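Local coordinates for protein putative fimbrium subunit Fim1C (Bacteroides uniformis, PDB 4K4K) that is a putative component of the fimbrium tip, part of the surface filaments that mediate cell adhesion and biofilm formation, at residues 140-146 with 203-209; 165-171 with 190-196; 39-43 with 75-79. All coordinates share one frame; numbering follows the deposited sequence.

Contact 1 (140-146 with 203-209)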
ATOM      1  N   LYS A 140      -3.740   2.585  -1.664  1.00 14.98           N
ATOM      2  CA  LYS A 140      -4.610   2.375  -2.845  1.00 15.02           C
ATOM      3  C   LYS A 140      -4.936   0.883  -3.068  1.00 20.36           C
ATOM      4  O   LYS A 140      -5.858   0.562  -3.838  1.00 20.50           O
ATOM      5  CB  LYS A 140      -3.954   2.955  -4.105  1.00 14.95           C
ATOM      6  CG  LYS A 140      -3.746   4.479  -4.010  1.00 18.10           C
ATOM      7  CD  LYS A 140      -5.077   5.248  -4.005  1.00 18.86           C
ATOM      8  CE  LYS A 140      -4.831   6.704  -3.643  1.00 20.33           C
ATOM      9  NZ  LYS A 140      -6.092   7.485  -3.686  1.00 22.49           N
ATOM     10  N   LEU A 141      -4.205  -0.025  -2.360  1.00 16.13           N
ATOM     11  CA  LEU A 141      -4.393  -1.463  -2.505  1.00 15.78           C
ATOM     12  C   LEU A 141      -4.997  -2.053  -1.225  1.00 20.04           C
ATOM     13  O   LEU A 141      -5.620  -1.326  -0.456  1.00 18.87           O
ATOM     14  CB  LEU A 141      -3.098  -2.163  -2.947  1.00 15.23           C
ATOM     15  CG  LEU A 141      -2.383  -1.474  -4.174  1.00 17.81           C
ATOM     16  CD1 LEU A 141      -1.065  -2.199  -4.500  1.00 17.15           C
ATOM     17  CD2 LEU A 141      -3.293  -1.396  -5.401  1.00 17.63           C
ATOM     18  N   VAL A 142      -4.886  -3.369  -1.046  1.00 16.65           N
ATOM     19  CA  VAL A 142      -5.550  -4.076   0.059  1.00 17.73           C
ATOM     20  C   VAL A 142      -4.528  -4.905   0.830  1.00 21.68           C
ATOM     21  O   VAL A 142      -3.722  -5.601   0.222  1.00 20.14           O
ATOM     22  CB  VAL A 142      -6.675  -4.966  -0.534  1.00 21.51           C
ATOM     23  CG1 VAL A 142      -7.307  -5.878   0.534  1.00 22.21           C
ATOM     24  CG2 VAL A 142      -7.736  -4.127  -1.246  1.00 22.43           C
ATOM     25  N   LYS A 143      -4.576  -4.834   2.167  1.00 19.87           N
ATOM     26  CA  LYS A 143      -3.658  -5.585   3.002  1.00 19.38           C
ATOM     27  C   LYS A 143      -4.348  -6.824   3.566  1.00 22.27           C
ATOM     28  O   LYS A 143      -5.473  -6.738   4.066  1.00 22.16           O
ATOM     29  CB  LYS A 143      -3.136  -4.697   4.151  1.00 21.36           C
ATOM     30  CG  LYS A 143      -2.162  -5.380   5.143  1.00 20.84           C
ATOM     31  CD  LYS A 143      -0.808  -5.599   4.530  1.00 25.90           C
ATOM     32  CE  LYS A 143       0.150  -6.237   5.518  1.00 30.60           C
ATOM     33  NZ  LYS A 143       1.541  -6.233   4.996  1.00 31.51           N
ATOM     34  N   LEU A 144      -3.657  -7.969   3.496  1.00 19.85           N
ATOM     35  CA  LEU A 144      -4.124  -9.214   4.129  1.00 20.87           C
ATOM     36  C   LEU A 144      -3.202  -9.496   5.299  1.00 23.99           C
ATOM     37  O   LEU A 144      -1.982  -9.493   5.125  1.00 21.89           O
ATOM     38  CB  LEU A 144      -4.153 -10.403   3.154  1.00 20.53           C
ATOM     39  CG  LEU A 144      -4.913 -10.203   1.826  1.00 23.61           C
ATOM     40  CD1 LEU A 144      -4.868 -11.476   0.987  1.00 23.29           C
ATOM     41  CD2 LEU A 144      -6.364  -9.734   2.056  1.00 23.68           C
ATOM     42  N   ASP A 145      -3.778  -9.723   6.491  1.00 22.04           N
ATOM     43  CA  ASP A 145      -3.030  -9.970   7.717  1.00 21.87           C
ATOM     44  C   ASP A 145      -3.585 -11.263   8.298  1.00 26.88           C
ATOM     45  O   ASP A 145      -4.734 -11.299   8.719  1.00 25.36           O
ATOM     46  CB  ASP A 145      -3.187  -8.762   8.667  1.00 23.92           C
ATOM     47  CG  ASP A 145      -2.324  -8.810   9.920  1.00 42.86           C
ATOM     48  OD1 ASP A 145      -2.307  -9.864  10.595  1.00 43.58           O
ATOM     49  OD2 ASP A 145      -1.750  -7.767  10.284  1.00 53.99           O
ATOM     50  N   ILE A 146      -2.796 -12.331   8.250  1.00 22.92           N
ATOM     51  CA  ILE A 146      -3.259 -13.652   8.663  1.00 24.53           C
ATOM     52  C   ILE A 146      -2.485 -14.145   9.874  1.00 27.28           C
ATOM     53  O   ILE A 146      -1.251 -14.107   9.901  1.00 26.88           O
ATOM     54  CB  ILE A 146      -3.142 -14.613   7.436  1.00 28.33           C
ATOM     55  CG1 ILE A 146      -4.107 -14.156   6.306  1.00 29.07           C
ATOM     56  CG2 ILE A 146      -3.351 -16.100   7.814  1.00 31.03           C
ATOM     57  CD1 ILE A 146      -3.786 -14.628   4.953  1.00 36.55           C
ATOM     58  N   ALA A 203       1.153 -14.467   8.404  1.00 26.78           N
ATOM     59  CA  ALA A 203       1.314 -14.295   6.960  1.00 25.37           C
ATOM     60  C   ALA A 203       0.729 -12.964   6.559  1.00 27.18           C
ATOM     61  O   ALA A 203      -0.236 -12.495   7.173  1.00 27.78           O
ATOM     62  CB  ALA A 203       0.646 -15.426   6.195  1.00 26.12           C
ATOM     63  N   GLU A 204       1.317 -12.332   5.549  1.00 22.93           N
ATOM     64  CA  GLU A 204       0.814 -11.051   5.092  1.00 22.91           C
ATOM     65  C   GLU A 204       0.949 -10.936   3.598  1.00 22.91           C
ATOM     66  O   GLU A 204       1.790 -11.602   2.980  1.00 23.00           O
ATOM     67  CB  GLU A 204       1.520  -9.874   5.797  1.00 24.50           C
ATOM     68  CG  GLU A 204       2.988  -9.720   5.416  1.00 32.15           C
ATOM     69  CD  GLU A 204       3.761  -8.663   6.178  1.00 55.57           C
ATOM     70  OE1 GLU A 204       3.129  -7.750   6.761  1.00 36.63           O
ATOM     71  OE2 GLU A 204       5.013  -8.726   6.157  1.00 55.91           O
ATOM     72  N   GLY A 205       0.103 -10.101   3.031  1.00 20.76           N
ATOM     73  CA  GLY A 205       0.143  -9.831   1.604  1.00 20.51           C
ATOM     74  C   GLY A 205      -0.509  -8.516   1.254  1.00 21.58           C
ATOM     75  O   GLY A 205      -1.267  -7.973   2.046  1.00 20.27           O
ATOM     76  N   ILE A 206      -0.201  -8.003   0.068  1.00 18.26           N
ATOM     77  CA  ILE A 206      -0.822  -6.816  -0.501  1.00 16.62           C
ATOM     78  C   ILE A 206      -1.422  -7.270  -1.815  1.00 21.34           C
ATOM     79  O   ILE A 206      -0.718  -7.831  -2.662  1.00 22.35           O
ATOM     80  CB  ILE A 206       0.151  -5.619  -0.657  1.00 19.49           C
ATOM     81  CG1 ILE A 206       0.573  -5.112   0.741  1.00 21.18           C
ATOM     82  CG2 ILE A 206      -0.517  -4.470  -1.490  1.00 18.96           C
ATOM     83  CD1 ILE A 206       1.683  -4.042   0.764  1.00 21.38           C
ATOM     84  N   VAL A 207      -2.732  -7.115  -1.951  1.00 17.31           N
ATOM     85  CA  VAL A 207      -3.433  -7.596  -3.143  1.00 16.60           C
ATOM     86  C   VAL A 207      -4.238  -6.455  -3.762  1.00 20.96           C
ATOM     87  O   VAL A 207      -4.429  -5.407  -3.137  1.00 18.74           O
ATOM     88  CB  VAL A 207      -4.334  -8.827  -2.821  1.00 20.83           C
ATOM     89  CG1 VAL A 207      -3.491 -10.009  -2.303  1.00 20.78           C
ATOM     90  CG2 VAL A 207      -5.464  -8.456  -1.849  1.00 20.77           C
ATOM     91  N   LEU A 208      -4.761  -6.693  -4.964  1.00 18.45           N
ATOM     92  CA  LEU A 208      -5.550  -5.678  -5.632  1.00 20.01           C
ATOM     93  C   LEU A 208      -6.977  -5.638  -5.107  1.00 22.87           C
ATOM     94  O   LEU A 208      -7.551  -6.691  -4.786  1.00 22.69           O
ATOM     95  CB  LEU A 208      -5.587  -5.961  -7.146  1.00 20.30           C
ATOM     96  CG  LEU A 208      -4.259  -5.965  -7.898  1.00 21.88           C
ATOM     97  CD1 LEU A 208      -4.510  -6.074  -9.390  1.00 22.98           C
ATOM     98  CD2 LEU A 208      -3.433  -4.695  -7.596  1.00 21.06           C
ATOM     99  N   PRO A 209      -7.613  -4.447  -5.142  1.00 22.13           N
ATOM    100  CA  PRO A 209      -9.051  -4.389  -4.815  1.00 21.43           C
ATOM    101  C   PRO A 209      -9.845  -5.269  -5.779  1.00 26.40           C
ATOM    102  O   PRO A 209      -9.434  -5.449  -6.928  1.00 25.65           O
ATOM    103  CB  PRO A 209      -9.407  -2.901  -4.999  1.00 22.86           C
ATOM    104  CG  PRO A 209      -8.074  -2.167  -4.938  1.00 25.88           C
ATOM    105  CD  PRO A 209      -7.086  -3.116  -5.529  1.00 21.26           C
TER

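Contact 2 (165-171 with 190-196)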
ATOM      1  N   VAL A 165       1.285 -20.058   3.030  1.00 28.94           N
ATOM      2  CA  VAL A 165      -0.036 -19.525   2.713  1.00 27.45           C
ATOM      3  C   VAL A 165       0.002 -18.900   1.334  1.00 28.96           C
ATOM      4  O   VAL A 165       0.905 -18.109   1.048  1.00 27.87           O
ATOM      5  CB  VAL A 165      -0.512 -18.476   3.784  1.00 31.81           C
ATOM      6  CG1 VAL A 165      -1.975 -18.056   3.562  1.00 31.27           C
ATOM      7  CG2 VAL A 165      -0.313 -18.992   5.204  1.00 32.60           C
ATOM      8  N   SER A 166      -1.007 -19.187   0.515  1.00 25.50           N
ATOM      9  CA  SER A 166      -1.156 -18.538  -0.784  1.00 24.79           C
ATOM     10  C   SER A 166      -2.628 -18.203  -1.011  1.00 27.42           C
ATOM     11  O   SER A 166      -3.497 -18.760  -0.333  1.00 28.10           O
ATOM     12  CB  SER A 166      -0.596 -19.419  -1.900  1.00 29.71           C
ATOM     13  OG  SER A 166      -1.404 -20.570  -2.075  1.00 32.36           O
ATOM     14  N   ILE A 167      -2.908 -17.273  -1.923  1.00 22.16           N
ATOM     15  CA  ILE A 167      -4.279 -16.892  -2.285  1.00 21.08           C
ATOM     16  C   ILE A 167      -4.420 -17.094  -3.791  1.00 27.31           C
ATOM     17  O   ILE A 167      -3.518 -16.731  -4.552  1.00 26.00           O
ATOM     18  CB  ILE A 167      -4.669 -15.462  -1.807  1.00 22.49           C
ATOM     19  CG1 ILE A 167      -6.173 -15.174  -2.049  1.00 22.72           C
ATOM     20  CG2 ILE A 167      -3.741 -14.353  -2.371  1.00 21.87           C
ATOM     21  CD1 ILE A 167      -6.717 -13.820  -1.424  1.00 23.98           C
ATOM     22  N   SER A 168      -5.532 -17.701  -4.214  1.00 25.46           N
ATOM     23  CA  SER A 168      -5.774 -18.046  -5.609  1.00 25.67           C
ATOM     24  C   SER A 168      -6.530 -16.974  -6.389  1.00 30.60           C
ATOM     25  O   SER A 168      -7.152 -16.078  -5.819  1.00 30.11           O
ATOM     26  CB  SER A 168      -6.568 -19.354  -5.686  1.00 28.09           C
ATOM     27  OG  SER A 168      -7.898 -19.135  -5.235  1.00 34.19           O
ATOM     28  N   ASN A 169      -6.491 -17.137  -7.719  1.00 28.53           N
ATOM     29  CA  ASN A 169      -7.190 -16.388  -8.758  1.00 29.50           C
ATOM     30  C   ASN A 169      -7.115 -14.876  -8.523  1.00 31.80           C
ATOM     31  O   ASN A 169      -8.119 -14.160  -8.409  1.00 31.92           O
ATOM     32  CB  ASN A 169      -8.616 -16.886  -8.898  1.00 35.59           C
ATOM     33  CG  ASN A 169      -8.626 -18.381  -9.210  1.00 60.39           C
ATOM     34  OD1 ASN A 169      -7.921 -18.871 -10.107  1.00 51.07           O
ATOM     35  ND2 ASN A 169      -9.298 -19.150  -8.378  1.00 54.61           N
ATOM     36  N   GLN A 170      -5.886 -14.411  -8.454  1.00 27.13           N
ATOM     37  CA  GLN A 170      -5.623 -12.994  -8.263  1.00 24.52           C
ATOM     38  C   GLN A 170      -5.284 -12.299  -9.547  1.00 28.78           C
ATOM     39  O   GLN A 170      -4.479 -12.812 -10.331  1.00 30.32           O
ATOM     40  CB  GLN A 170      -4.435 -12.784  -7.303  1.00 23.73           C
ATOM     41  CG  GLN A 170      -4.658 -13.308  -5.893  1.00 27.59           C
ATOM     42  CD  GLN A 170      -5.798 -12.618  -5.200  1.00 27.93           C
ATOM     43  OE1 GLN A 170      -6.851 -13.217  -4.941  1.00 28.94           O
ATOM     44  NE2 GLN A 170      -5.646 -11.329  -4.937  1.00 18.73           N
ATOM     45  N   GLN A 171      -5.814 -11.087  -9.713  1.00 23.23           N
ATOM     46  CA  GLN A 171      -5.371 -10.165 -10.753  1.00 22.63           C
ATOM     47  C   GLN A 171      -4.099  -9.558 -10.169  1.00 26.62           C
ATOM     48  O   GLN A 171      -4.044  -9.352  -8.946  1.00 26.20           O
ATOM     49  CB  GLN A 171      -6.439  -9.101 -11.074  1.00 23.62           C
ATOM     50  CG  GLN A 171      -7.638  -9.657 -11.847  1.00 28.39           C
ATOM     51  CD  GLN A 171      -7.299 -10.182 -13.228  1.00 34.51           C
ATOM     52  OE1 GLN A 171      -6.338  -9.751 -13.879  1.00 30.46           O
ATOM     53  NE2 GLN A 171      -8.072 -11.143 -13.700  1.00 31.32           N
ATOM     54  N   THR A 190      -4.275 -12.641 -16.904  1.00 38.12           N
ATOM     55  CA  THR A 190      -4.481 -14.015 -16.457  1.00 39.35           C
ATOM     56  C   THR A 190      -4.366 -14.036 -14.921  1.00 43.18           C
ATOM     57  O   THR A 190      -3.491 -13.371 -14.362  1.00 42.95           O
ATOM     58  CB  THR A 190      -3.565 -15.008 -17.198  1.00 50.78           C
ATOM     59  OG1 THR A 190      -3.734 -16.306 -16.623  1.00 57.22           O
ATOM     60  CG2 THR A 190      -2.089 -14.599 -17.196  1.00 48.19           C
ATOM     61  N   THR A 191      -5.312 -14.734 -14.255  1.00 39.21           N
ATOM     62  CA  THR A 191      -5.376 -14.883 -12.798  1.00 37.50           C
ATOM     63  C   THR A 191      -4.157 -15.689 -12.346  1.00 40.86           C
ATOM     64  O   THR A 191      -3.714 -16.583 -13.077  1.00 41.68           O
ATOM     65  CB  THR A 191      -6.702 -15.501 -12.353  1.00 50.25           C
ATOM     66  OG1 THR A 191      -6.906 -16.737 -13.039  1.00 50.89           O
ATOM     67  CG2 THR A 191      -7.893 -14.566 -12.589  1.00 51.34           C
ATOM     68  N   LYS A 192      -3.607 -15.354 -11.162  1.00 33.95           N
ATOM     69  CA  LYS A 192      -2.387 -15.969 -10.622  0.50 32.60           C
ATOM     70  C   LYS A 192      -2.557 -16.344  -9.153  1.00 33.78           C
ATOM     71  O   LYS A 192      -3.369 -15.737  -8.449  1.00 30.60           O
ATOM     72  CB  LYS A 192      -1.221 -14.951 -10.770  0.50 34.17           C
ATOM     73  CG  LYS A 192       0.190 -15.486 -10.476  0.50 44.48           C
ATOM     74  CD  LYS A 192       1.231 -14.372 -10.263  0.50 46.22           C
ATOM     75  CE  LYS A 192       1.420 -14.003  -8.803  0.50 39.40           C
ATOM     76  NZ  LYS A 192       2.772 -14.354  -8.281  0.50 36.85           N
ATOM     77  N   GLU A 193      -1.776 -17.333  -8.686  1.00 30.69           N
ATOM     78  CA  GLU A 193      -1.732 -17.703  -7.287  1.00 29.76           C
ATOM     79  C   GLU A 193      -0.676 -16.798  -6.661  1.00 35.15           C
ATOM     80  O   GLU A 193       0.428 -16.698  -7.205  1.00 38.91           O
ATOM     81  CB  GLU A 193      -1.362 -19.193  -7.123  1.00 31.49           C
ATOM     82  CG  GLU A 193      -1.443 -19.668  -5.684  1.00 38.78           C
ATOM     83  CD  GLU A 193      -2.804 -20.207  -5.291  1.00 52.43           C
ATOM     84  OE1 GLU A 193      -3.609 -20.515  -6.201  1.00 54.26           O
ATOM     85  OE2 GLU A 193      -3.051 -20.360  -4.074  1.00 40.07           O
ATOM     86  N   ILE A 194      -0.997 -16.121  -5.563  1.00 27.77           N
ATOM     87  CA  ILE A 194       0.004 -15.268  -4.920  1.00 25.11           C
ATOM     88  C   ILE A 194       0.440 -15.917  -3.619  1.00 27.47           C
ATOM     89  O   ILE A 194      -0.388 -16.157  -2.735  1.00 25.59           O
ATOM     90  CB  ILE A 194      -0.494 -13.826  -4.687  1.00 25.87           C
ATOM     91  CG1 ILE A 194      -0.783 -13.085  -6.023  1.00 26.76           C
ATOM     92  CG2 ILE A 194       0.500 -13.042  -3.795  1.00 25.62           C
ATOM     93  CD1 ILE A 194      -1.302 -11.621  -5.869  1.00 27.91           C
ATOM     94  N   VAL A 195       1.752 -16.174  -3.488  1.00 24.83           N
ATOM     95  CA  VAL A 195       2.299 -16.753  -2.272  1.00 25.15           C
ATOM     96  C   VAL A 195       2.477 -15.599  -1.293  1.00 30.02           C
ATOM     97  O   VAL A 195       3.158 -14.623  -1.613  1.00 29.04           O
ATOM     98  CB  VAL A 195       3.610 -17.529  -2.547  1.00 30.36           C
ATOM     99  CG1 VAL A 195       4.327 -17.881  -1.238  1.00 31.05           C
ATOM    100  CG2 VAL A 195       3.330 -18.792  -3.375  1.00 31.24           C
ATOM    101  N   LEU A 196       1.832 -15.693  -0.125  1.00 27.12           N
ATOM    102  CA  LEU A 196       1.924 -14.662   0.911  0.50 28.07           C
ATOM    103  C   LEU A 196       3.231 -14.837   1.683  1.00 35.13           C
ATOM    104  O   LEU A 196       3.748 -15.952   1.742  1.00 39.30           O
ATOM    105  CB  LEU A 196       0.708 -14.738   1.856  0.50 28.08           C
ATOM    106  CG  LEU A 196      -0.556 -14.041   1.355  0.50 33.28           C
ATOM    107  CD1 LEU A 196      -1.427 -14.974   0.544  0.50 34.33           C
ATOM    108  CD2 LEU A 196      -1.362 -13.504   2.509  0.50 36.42           C
TER
HETATM  109  O   HOH W   1       3.583 -18.487   2.714  1.00 28.14           O
HETATM  110  O   HOH W   2      -4.538 -19.468  -8.554  1.00 41.51           O
HETATM  111  O   HOH W   3      -2.995 -10.689 -13.537  1.00 40.59           O

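Contact 3 (39-43 with 75-79)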
ATOM      1  N   GLY A  39       6.947  11.138  -4.511  1.00 13.95           N
ATOM      2  CA  GLY A  39       6.984  12.019  -5.674  1.00 13.27           C
ATOM      3  C   GLY A  39       5.946  13.105  -5.447  1.00 15.92           C
ATOM      4  O   GLY A  39       4.804  12.789  -5.120  1.00 15.97           O
ATOM      5  N   ILE A  40       6.323  14.374  -5.572  1.00 14.00           N
ATOM      6  CA  ILE A  40       5.391  15.500  -5.374  1.00 12.69           C
ATOM      7  C   ILE A  40       5.222  16.241  -6.664  1.00 14.86           C
ATOM      8  O   ILE A  40       6.208  16.450  -7.409  1.00 15.20           O
ATOM      9  CB  ILE A  40       5.899  16.469  -4.250  1.00 14.23           C
ATOM     10  CG1 ILE A  40       6.204  15.695  -2.924  1.00 14.92           C
ATOM     11  CG2 ILE A  40       4.908  17.641  -4.006  1.00 14.71           C
ATOM     12  CD1 ILE A  40       6.672  16.579  -1.706  1.00 18.12           C
ATOM     13  N   TYR A  41       3.993  16.727  -6.883  1.00 13.18           N
ATOM     14  CA  TYR A  41       3.659  17.627  -7.992  1.00 13.01           C
ATOM     15  C   TYR A  41       3.056  18.886  -7.440  1.00 15.11           C
ATOM     16  O   TYR A  41       2.177  18.816  -6.561  1.00 14.56           O
ATOM     17  CB  TYR A  41       2.628  17.007  -8.955  1.00 13.81           C
ATOM     18  CG  TYR A  41       3.110  15.807  -9.734  1.00 15.06           C
ATOM     19  CD1 TYR A  41       3.330  14.584  -9.101  1.00 15.11           C
ATOM     20  CD2 TYR A  41       3.202  15.848 -11.124  1.00 16.60           C
ATOM     21  CE1 TYR A  41       3.753  13.462  -9.818  1.00 15.97           C
ATOM     22  CE2 TYR A  41       3.579  14.720 -11.861  1.00 17.78           C
ATOM     23  CZ  TYR A  41       3.850  13.526 -11.203  1.00 19.51           C
ATOM     24  OH  TYR A  41       4.222  12.429 -11.933  1.00 18.82           O
HETATM   25  N   MSE A  42       3.485  20.025  -7.992  1.00 11.97           N
HETATM   26  CA  MSE A  42       2.837  21.310  -7.727  1.00 11.61           C
HETATM   27  C   MSE A  42       1.997  21.604  -8.966  1.00 15.94           C
HETATM   28  O   MSE A  42       2.531  21.594 -10.074  1.00 15.52           O
HETATM   29  CB  MSE A  42       3.851  22.432  -7.449  1.00 12.05           C
HETATM   30  CG  MSE A  42       3.170  23.778  -7.290  1.00 14.14           C
HETATM   31 SE   MSE A  42       4.443  25.131  -6.619  0.75 15.22          SE
HETATM   32  CE  MSE A  42       5.430  25.354  -8.165  1.00 14.99           C
ATOM     33  N   LEU A  43       0.706  21.847  -8.782  1.00 13.26           N
ATOM     34  CA  LEU A  43      -0.248  22.005  -9.880  1.00 13.37           C
ATOM     35  C   LEU A  43      -0.846  23.382  -9.952  1.00 17.83           C
ATOM     36  O   LEU A  43      -1.187  23.969  -8.925  1.00 15.54           O
ATOM     37  CB  LEU A  43      -1.407  20.997  -9.761  1.00 13.26           C
ATOM     38  CG  LEU A  43      -1.022  19.514  -9.602  1.00 15.84           C
ATOM     39  CD1 LEU A  43      -2.269  18.661  -9.323  1.00 17.32           C
ATOM     40  CD2 LEU A  43      -0.279  19.004 -10.881  1.00 17.51           C
ATOM     41  N   ILE A  75      10.831  22.229  -4.817  1.00 16.12           N
ATOM     42  CA  ILE A  75       9.685  22.949  -5.349  1.00 15.12           C
ATOM     43  C   ILE A  75       9.637  24.306  -4.667  1.00 15.89           C
ATOM     44  O   ILE A  75       9.649  24.367  -3.422  1.00 15.44           O
ATOM     45  CB  ILE A  75       8.370  22.171  -5.133  1.00 16.56           C
ATOM     46  CG1 ILE A  75       8.318  20.896  -6.001  1.00 15.95           C
ATOM     47  CG2 ILE A  75       7.151  23.100  -5.438  1.00 17.89           C
ATOM     48  CD1 ILE A  75       7.215  19.893  -5.507  1.00 15.57           C
ATOM     49  N   TYR A  76       9.568  25.370  -5.467  1.00 15.93           N
ATOM     50  CA  TYR A  76       9.442  26.744  -4.948  1.00 15.66           C
ATOM     51  C   TYR A  76       8.104  27.307  -5.296  1.00 19.15           C
ATOM     52  O   TYR A  76       7.633  27.135  -6.423  1.00 18.43           O
ATOM     53  CB  TYR A  76      10.528  27.674  -5.522  1.00 17.25           C
ATOM     54  CG  TYR A  76      11.913  27.291  -5.072  1.00 19.47           C
ATOM     55  CD1 TYR A  76      12.420  27.730  -3.848  1.00 21.20           C
ATOM     56  CD2 TYR A  76      12.710  26.454  -5.849  1.00 20.87           C
ATOM     57  CE1 TYR A  76      13.694  27.351  -3.413  1.00 22.16           C
ATOM     58  CE2 TYR A  76      13.975  26.060  -5.422  1.00 22.12           C
ATOM     59  CZ  TYR A  76      14.474  26.530  -4.214  1.00 28.11           C
ATOM     60  OH  TYR A  76      15.724  26.122  -3.818  1.00 32.12           O
ATOM     61  N   PHE A  77       7.505  28.043  -4.343  1.00 15.62           N
ATOM     62  CA  PHE A  77       6.219  28.692  -4.603  1.00 15.77           C
ATOM     63  C   PHE A  77       6.368  29.841  -5.593  1.00 18.79           C
ATOM     64  O   PHE A  77       7.436  30.475  -5.607  1.00 18.14           O
ATOM     65  CB  PHE A  77       5.624  29.201  -3.299  1.00 17.86           C
ATOM     66  CG  PHE A  77       4.917  28.098  -2.549  1.00 18.43           C
ATOM     67  CD1 PHE A  77       3.569  27.836  -2.775  1.00 19.86           C
ATOM     68  CD2 PHE A  77       5.594  27.332  -1.606  1.00 18.83           C
ATOM     69  CE1 PHE A  77       2.905  26.830  -2.067  1.00 19.60           C
ATOM     70  CE2 PHE A  77       4.947  26.295  -0.932  1.00 21.73           C
ATOM     71  CZ  PHE A  77       3.602  26.053  -1.165  1.00 19.65           C
ATOM     72  N   PRO A  78       5.316  30.123  -6.406  1.00 18.26           N
ATOM     73  CA  PRO A  78       5.384  31.294  -7.324  1.00 19.87           C
ATOM     74  C   PRO A  78       5.701  32.582  -6.549  1.00 21.82           C
ATOM     75  O   PRO A  78       5.083  32.881  -5.510  1.00 19.44           O
ATOM     76  CB  PRO A  78       3.978  31.355  -7.933  1.00 21.42           C
ATOM     77  CG  PRO A  78       3.440  29.950  -7.806  1.00 24.68           C
ATOM     78  CD  PRO A  78       4.014  29.429  -6.511  1.00 19.97           C
ATOM     79  N   VAL A  79       6.670  33.351  -7.062  1.00 19.01           N
ATOM     80  CA  VAL A  79       7.077  34.596  -6.424  1.00 21.79           C
ATOM     81  C   VAL A  79       5.911  35.633  -6.388  1.00 27.11           C
ATOM     82  O   VAL A  79       5.869  36.439  -5.461  1.00 27.01           O
ATOM     83  CB  VAL A  79       8.362  35.200  -7.055  1.00 26.82           C
ATOM     84  CG1 VAL A  79       8.118  35.681  -8.494  1.00 26.11           C
ATOM     85  CG2 VAL A  79       8.893  36.329  -6.189  1.00 28.25           C
TER

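Contact 1 (140-146 with 203-209)
Lys-143 and Glu-204 reach for each other along one face of an antiparallel strand pair, 142-146 with 203-207, and close a salt bridge of 2.8 Å between Lys-143 NZ and Glu-204 OE1. The two residues are not directly paired, since Lys-143 faces Ile-206 and Glu-204 faces Asp-145. CG of Lys-143 leaves opposite the backbone N, and a bend at chi2 (73°) swings the chain across the neighbouring strand, with CD 3.5 Å from Gly-205 O. The ammonium meets OE1 from above the carboxylate plane, 54° out of it, and also hydrogen-bonds to Gln-112 OE1, while Glu-204 OE2 is hydrogen-bonded to His-197 ND1. Beside the lysine, Ile-206 CG2 lies 3.8 Å from Leu-141 CB, the two side chains crossing at about a right angle. The other face is apolar. Val-142 CB lies 3.9 Å from Val-207 CG2, and Leu-144 crosses Val-207 at about a right angle, its CD1 3.9 Å from Val-207 CG1. Gly-205, opposite Leu-144, adds no side chain here. Just past the end of strand 203-207, Pro-209 CA lies 3.8 Å from Val-142 CG2. Three hydrogen-bonded pairs, 142 with 207, 144 with 205 and 146 with 203, contribute two backbone bonds each; the straightest runs from Leu-144 N to Gly-205 O (2.8 Å, 178° at the hydrogen). In the all-beta fimbrillin-like fold, strand 132-150 also pairs in parallel with 247-256, whose Tyr-249 packs on Val-142 and Leu-144. The chemistry is thus two-sided: hydrocarbon on the face of Val-142 and Leu-144, and opposite it a charge pair whose members both have second polar partners.

Contact 2 (165-171 with 190-196)
Ser-166 OG donates a short hydrogen bond, 2.6 Å, to Glu-193 OE2, which it meets on the anti side of the carboxylate and 17° out of its plane. The glutamate is bent at chi2 (90°), which folds its carboxylate back over the partner strand; OE1 ends 3.2 Å from Ser-168 CB and accepts from a water that also takes the N-H of Asn-169. On the other face Ile-167 CG2 lies 4.0 Å from Ile-194 CB. Farther along, Ile-194 CD1 comes within 3.6 Å of Gln-170 CB, with the side chains at roughly a right angle. Backbone bonds hold these groups in place: Ile-167 and Ile-194 exchange two, Gln-170 and Lys-192 two more, and Leu-196 N reaches Val-165 O. A second water joins Val-165 N to Leu-196 O, extending the ladder. In the next shell, Ser-168 OG bonds to the backbone N of Ala-217, while Leu-144 and Phe-243 pack on Ile-167. Between the 167-194 and 170-192 pairs the register slips by one residue. Asn-169, where the chain turns a corner, has both backbone angles positive, and its CA sits 3.7 Å from Thr-191 CB. The one-residue shift is a beta bulge in an antiparallel strand pair, here within the all-beta fimbrillin-like fold.

Contact 3 (39-43 with 75-79)
A Met-aromatic contact marks the buried packing of strand 37-44 against the loop that leads to strand 84-90. Met-42, present as selenomethionine, places SE above the face of the Phe-77 ring, at a distance of 5.2 Å from its centroid and 23° off the normal. CG opposite the backbone N (chi1 175°) and a nearly straight chi2 carry the side chain out from the strand to the loop, and a turn at chi3 (73°) brings the CE methyl to 3.3 Å from Tyr-76 O. Along the way Met-42 and Ile-75 run alongside each other, pointing opposite ways, with SE 3.6 Å from Ile-75 CG2. The other branch of Ile-75 ends in CD1, which lies 3.6 Å from Ile-40 CG2, so this one isoleucine spans two alternate residues of the strand. Pro-78 CD touches SE more loosely at 4.3 Å. Phe-86 packs on Phe-77 and on Met-42, while Tyr-56 hydrogen-bonds to the backbone N of Ile-75. No hydrogen bond joins 39-43 to 75-79 directly: apart from the approach of the methyl to Tyr-76 O the contact is apolar, consistent with van der Waals packing in which the natural methionine would offer sulfur in place of selenium.

Contacts 1 and 2 are adjacent, their centres 11 Å apart, whereas the centre of contact 3 lies about 33 Å from that of contact 1 and 40 Å from that of contact 2, on the other side of the molecule's centre from contact 2. Strands 192-199 and 202-207 follow one another in the chain and pair, linking contact 2 to contact 1. Leu-208 also packs on the backbone of Gln-171. Contact 3 closes first along the sequence; contact 1 then opens, and both segments of contact 2 fall between its two strands. The chain is elongated, with contact 3 toward one end and contacts 1 and 2 toward the other, consistent with N- and C-terminal parts.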